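Local structure of 2-hydroxyethylphosphonate dioxygenase (Streptomyces viridochromogenes, 4YAR) at residues A[128-133]-A[177-182]. The protein uses a non-heme iron centre and molecular oxygen to cleave 2-hydroxyethylphosphonate into hydroxymethylphosphonate and formate during biosynthesis of the antibiotic phosphinothricin tripeptide. The protein carries 1 engineered substitution. Numbering follows the deposited sequence.
With CD (cadmium ion), chain B; CD (cadmium ion), chain E.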
ATOM      1  N   GLY A 128      -1.431 -18.272   3.030  1.00 35.09           N
ATOM      2  CA  GLY A 128      -0.539 -17.091   2.798  1.00 32.04           C
ATOM      3  C   GLY A 128      -1.054 -16.287   1.604  1.00 29.63           C
ATOM      4  O   GLY A 128      -1.858 -16.777   0.845  1.00 35.64           O
ATOM      5  N   HIS A 129      -0.596 -15.064   1.415  1.00 24.30           N
ATOM      6  CA  HIS A 129      -1.033 -14.222   0.330  1.00 23.19           C
ATOM      7  C   HIS A 129       0.092 -13.255  -0.006  1.00 24.10           C
ATOM      8  O   HIS A 129       0.990 -13.040   0.788  1.00 26.33           O
ATOM      9  CB  HIS A 129      -2.342 -13.495   0.664  1.00 25.98           C
ATOM     10  CG  HIS A 129      -2.415 -12.931   2.037  1.00 25.35           C
ATOM     11  ND1 HIS A 129      -1.697 -11.828   2.419  1.00 24.72           N
ATOM     12  CD2 HIS A 129      -3.185 -13.271   3.108  1.00 25.67           C
ATOM     13  CE1 HIS A 129      -1.956 -11.555   3.684  1.00 26.26           C
ATOM     14  NE2 HIS A 129      -2.857 -12.417   4.127  1.00 23.44           N
ATOM     15  N   LEU A 130       0.087 -12.722  -1.193  1.00 22.12           N
ATOM     16  CA  LEU A 130       1.164 -11.856  -1.635  1.00 24.31           C
ATOM     17  C   LEU A 130       1.282 -10.622  -0.760  1.00 26.27           C
ATOM     18  O   LEU A 130       2.388 -10.213  -0.397  1.00 28.60           O
ATOM     19  CB  LEU A 130       0.888 -11.383  -3.029  1.00 25.18           C
ATOM     20  CG  LEU A 130       1.889 -10.414  -3.684  1.00 26.01           C
ATOM     21  CD1 LEU A 130       3.290 -11.006  -3.662  1.00 25.04           C
ATOM     22  CD2 LEU A 130       1.377 -10.091  -5.070  1.00 25.13           C
ATOM     23  N   GLU A 131       0.138 -10.045  -0.430  1.00 23.56           N
ATOM     24  CA  GLU A 131       0.129  -8.807   0.333  1.00 26.13           C
ATOM     25  C   GLU A 131       0.766  -8.918   1.714  1.00 25.89           C
ATOM     26  O   GLU A 131       0.468  -9.849   2.522  1.00 26.14           O
ATOM     27  CB  GLU A 131      -1.275  -8.250   0.423  1.00 24.72           C
ATOM     28  CG  GLU A 131      -1.819  -7.794  -0.903  1.00 25.04           C
ATOM     29  CD  GLU A 131      -2.223  -8.921  -1.855  1.00 25.80           C
ATOM     30  OE1 GLU A 131      -2.420 -10.069  -1.402  1.00 24.37           O
ATOM     31  OE2 GLU A 131      -2.290  -8.605  -3.050  1.00 25.36           O
ATOM     32  N   PRO A 132       1.573  -7.892   2.046  1.00 24.55           N
ATOM     33  CA  PRO A 132       2.070  -7.775   3.416  1.00 26.59           C
ATOM     34  C   PRO A 132       0.924  -7.192   4.271  1.00 20.74           C
ATOM     35  O   PRO A 132      -0.015  -6.625   3.713  1.00 20.93           O
ATOM     36  CB  PRO A 132       3.210  -6.773   3.252  1.00 24.69           C
ATOM     37  CG  PRO A 132       2.823  -5.921   2.114  1.00 26.37           C
ATOM     38  CD  PRO A 132       1.877  -6.696   1.239  1.00 26.55           C
ATOM     39  N   ALA A 133       0.942  -7.395   5.572  1.00 20.82           N
ATOM     40  CA  ALA A 133      -0.108  -6.820   6.432  1.00 19.24           C
ATOM     41  C   ALA A 133       0.441  -6.353   7.775  1.00 21.32           C
ATOM     42  O   ALA A 133       1.379  -6.936   8.302  1.00 23.31           O
ATOM     43  CB  ALA A 133      -1.210  -7.820   6.656  1.00 21.43           C
ATOM     44  N   PRO A 177       5.103 -10.971   6.901  1.00 38.39           N
ATOM     45  CA  PRO A 177       5.726 -10.880   5.611  1.00 35.14           C
ATOM     46  C   PRO A 177       4.846 -11.469   4.493  1.00 37.55           C
ATOM     47  O   PRO A 177       3.983 -12.282   4.758  1.00 35.29           O
ATOM     48  CB  PRO A 177       6.999 -11.706   5.785  1.00 39.04           C
ATOM     49  CG  PRO A 177       6.742 -12.666   6.899  1.00 38.45           C
ATOM     50  CD  PRO A 177       5.670 -12.057   7.749  1.00 36.46           C
ATOM     51  N   SER A 178       5.076 -11.013   3.276  1.00 36.47           N
ATOM     52  CA  SER A 178       4.440 -11.556   2.085  1.00 41.43           C
ATOM     53  C   SER A 178       4.575 -13.095   2.023  1.00 35.39           C
ATOM     54  O   SER A 178       5.602 -13.626   2.346  1.00 32.98           O
ATOM     55  CB  SER A 178       5.096 -10.922   0.873  1.00 41.64           C
ATOM     56  OG  SER A 178       5.050 -11.784  -0.234  1.00 38.91           O
ATOM     57  N   TYR A 179       3.469 -13.757   1.714  1.00 31.05           N
ATOM     58  CA  TYR A 179       3.378 -15.176   1.489  1.00 30.07           C
ATOM     59  C   TYR A 179       3.482 -16.112   2.675  1.00 33.03           C
ATOM     60  O   TYR A 179       3.184 -17.268   2.523  1.00 28.57           O
ATOM     61  CB  TYR A 179       4.280 -15.634   0.314  1.00 29.75           C
ATOM     62  CG  TYR A 179       3.709 -15.310  -1.052  1.00 28.49           C
ATOM     63  CD1 TYR A 179       2.362 -15.582  -1.365  1.00 26.47           C
ATOM     64  CD2 TYR A 179       4.529 -14.804  -2.065  1.00 27.96           C
ATOM     65  CE1 TYR A 179       1.840 -15.312  -2.625  1.00 27.49           C
ATOM     66  CE2 TYR A 179       4.032 -14.533  -3.327  1.00 28.50           C
ATOM     67  CZ  TYR A 179       2.697 -14.790  -3.607  1.00 30.90           C
ATOM     68  OH  TYR A 179       2.212 -14.502  -4.833  1.00 31.99           O
ATOM     69  N   CYS A 180       3.786 -15.584   3.866  0.50 32.96           N
ATOM     70  CA  CYS A 180       3.907 -16.412   5.063  0.50 36.23           C
ATOM     71  C   CYS A 180       2.518 -16.929   5.453  0.50 33.41           C
ATOM     72  O   CYS A 180       1.598 -16.131   5.628  0.50 29.24           O
ATOM     73  CB  CYS A 180       4.500 -15.602   6.229  0.50 39.06           C
ATOM     74  SG  CYS A 180       5.181 -16.613   7.584  0.50 42.64           S
ATOM     75  N   PRO A 181       2.355 -18.252   5.551  1.00 35.13           N
ATOM     76  CA  PRO A 181       1.064 -18.754   6.047  1.00 36.00           C
ATOM     77  C   PRO A 181       0.909 -18.389   7.514  1.00 31.81           C
ATOM     78  O   PRO A 181       1.911 -18.373   8.246  1.00 33.03           O
ATOM     79  CB  PRO A 181       1.200 -20.261   5.922  1.00 37.59           C
ATOM     80  CG  PRO A 181       2.208 -20.452   4.842  1.00 39.61           C
ATOM     81  CD  PRO A 181       3.194 -19.355   5.064  1.00 36.20           C
ATOM     82  N   HIS A 182      -0.313 -18.110   7.949  1.00 27.21           N
ATOM     83  CA  HIS A 182      -0.500 -17.629   9.313  1.00 23.99           C
ATOM     84  C   HIS A 182      -1.843 -18.060   9.846  1.00 23.71           C
ATOM     85  O   HIS A 182      -2.785 -18.380   9.061  1.00 25.36           O
ATOM     86  CB  HIS A 182      -0.331 -16.097   9.403  1.00 25.63           C
ATOM     87  CG  HIS A 182      -0.999 -15.354   8.305  1.00 26.62           C
ATOM     88  ND1 HIS A 182      -0.546 -15.410   7.002  1.00 28.62           N
ATOM     89  CD2 HIS A 182      -2.079 -14.540   8.296  1.00 22.01           C
ATOM     90  CE1 HIS A 182      -1.314 -14.643   6.246  1.00 25.14           C
ATOM     91  NE2 HIS A 182      -2.255 -14.124   7.014  1.00 27.31           N
TER
HETATM   92 CD    CD B 501      -3.893 -12.582   6.179  1.00 30.03          CD
HETATM   93 CD    CD E 504      -3.398 -10.768  -3.434  1.00 26.78          CD
HETATM   94  O   HOH W   1       0.779 -14.253   3.675  1.00 27.88           O
HETATM   95  O   HOH W   2      -5.298 -10.939   5.808  1.00 31.51           O
HETATM   96  O   HOH W   3      -4.859 -12.329   8.454  1.00 24.65           O
HETATM   97  O   HOH W   4      -2.897 -10.469   6.466  1.00 39.67           O
HETATM   98  O   HOH W   5      -5.437 -14.185   5.356  1.00 27.23           O
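Ser-178 meets Leu-130 first: with OG swung roughly opposite the backbone N (chi1 151°), the hydroxyl gives a weak hydrogen bond to Leu-130 O. Next along the type II turn from Pro-177 to Cys-180, Tyr-179 N donates to His-129 O at 2.7 Å. Leu-130 CA sits over one face of the Tyr-179 ring, a CH-pi contact; Leu-130 CD1 packs 3.6 Å from Tyr-179 CE2, and Met-207 of helix 204-210 touches both side chains. Cys-180 O is a second-shell acceptor. It accepts His-182 ND1 at 2.6 Å, nearly in the imidazole plane, which fixes the ring's rotation and directs NE2 at the metal; it also takes a bond from a water that accepts from His-129 N. The two loops thus bring together the two iron-binding histidines of this non-heme dioxygenase, whose site holds cadmium here. Pro-181 passes beside Gly-128, their CA atoms 4.0 Å apart. His-182 then binds cadmium through NE2 at 2.4 Å, as His-129 NE2 does at 2.3 Å, the two rings perpendicular and four waters completing the shell. His-176, an engineered residue, lies close by.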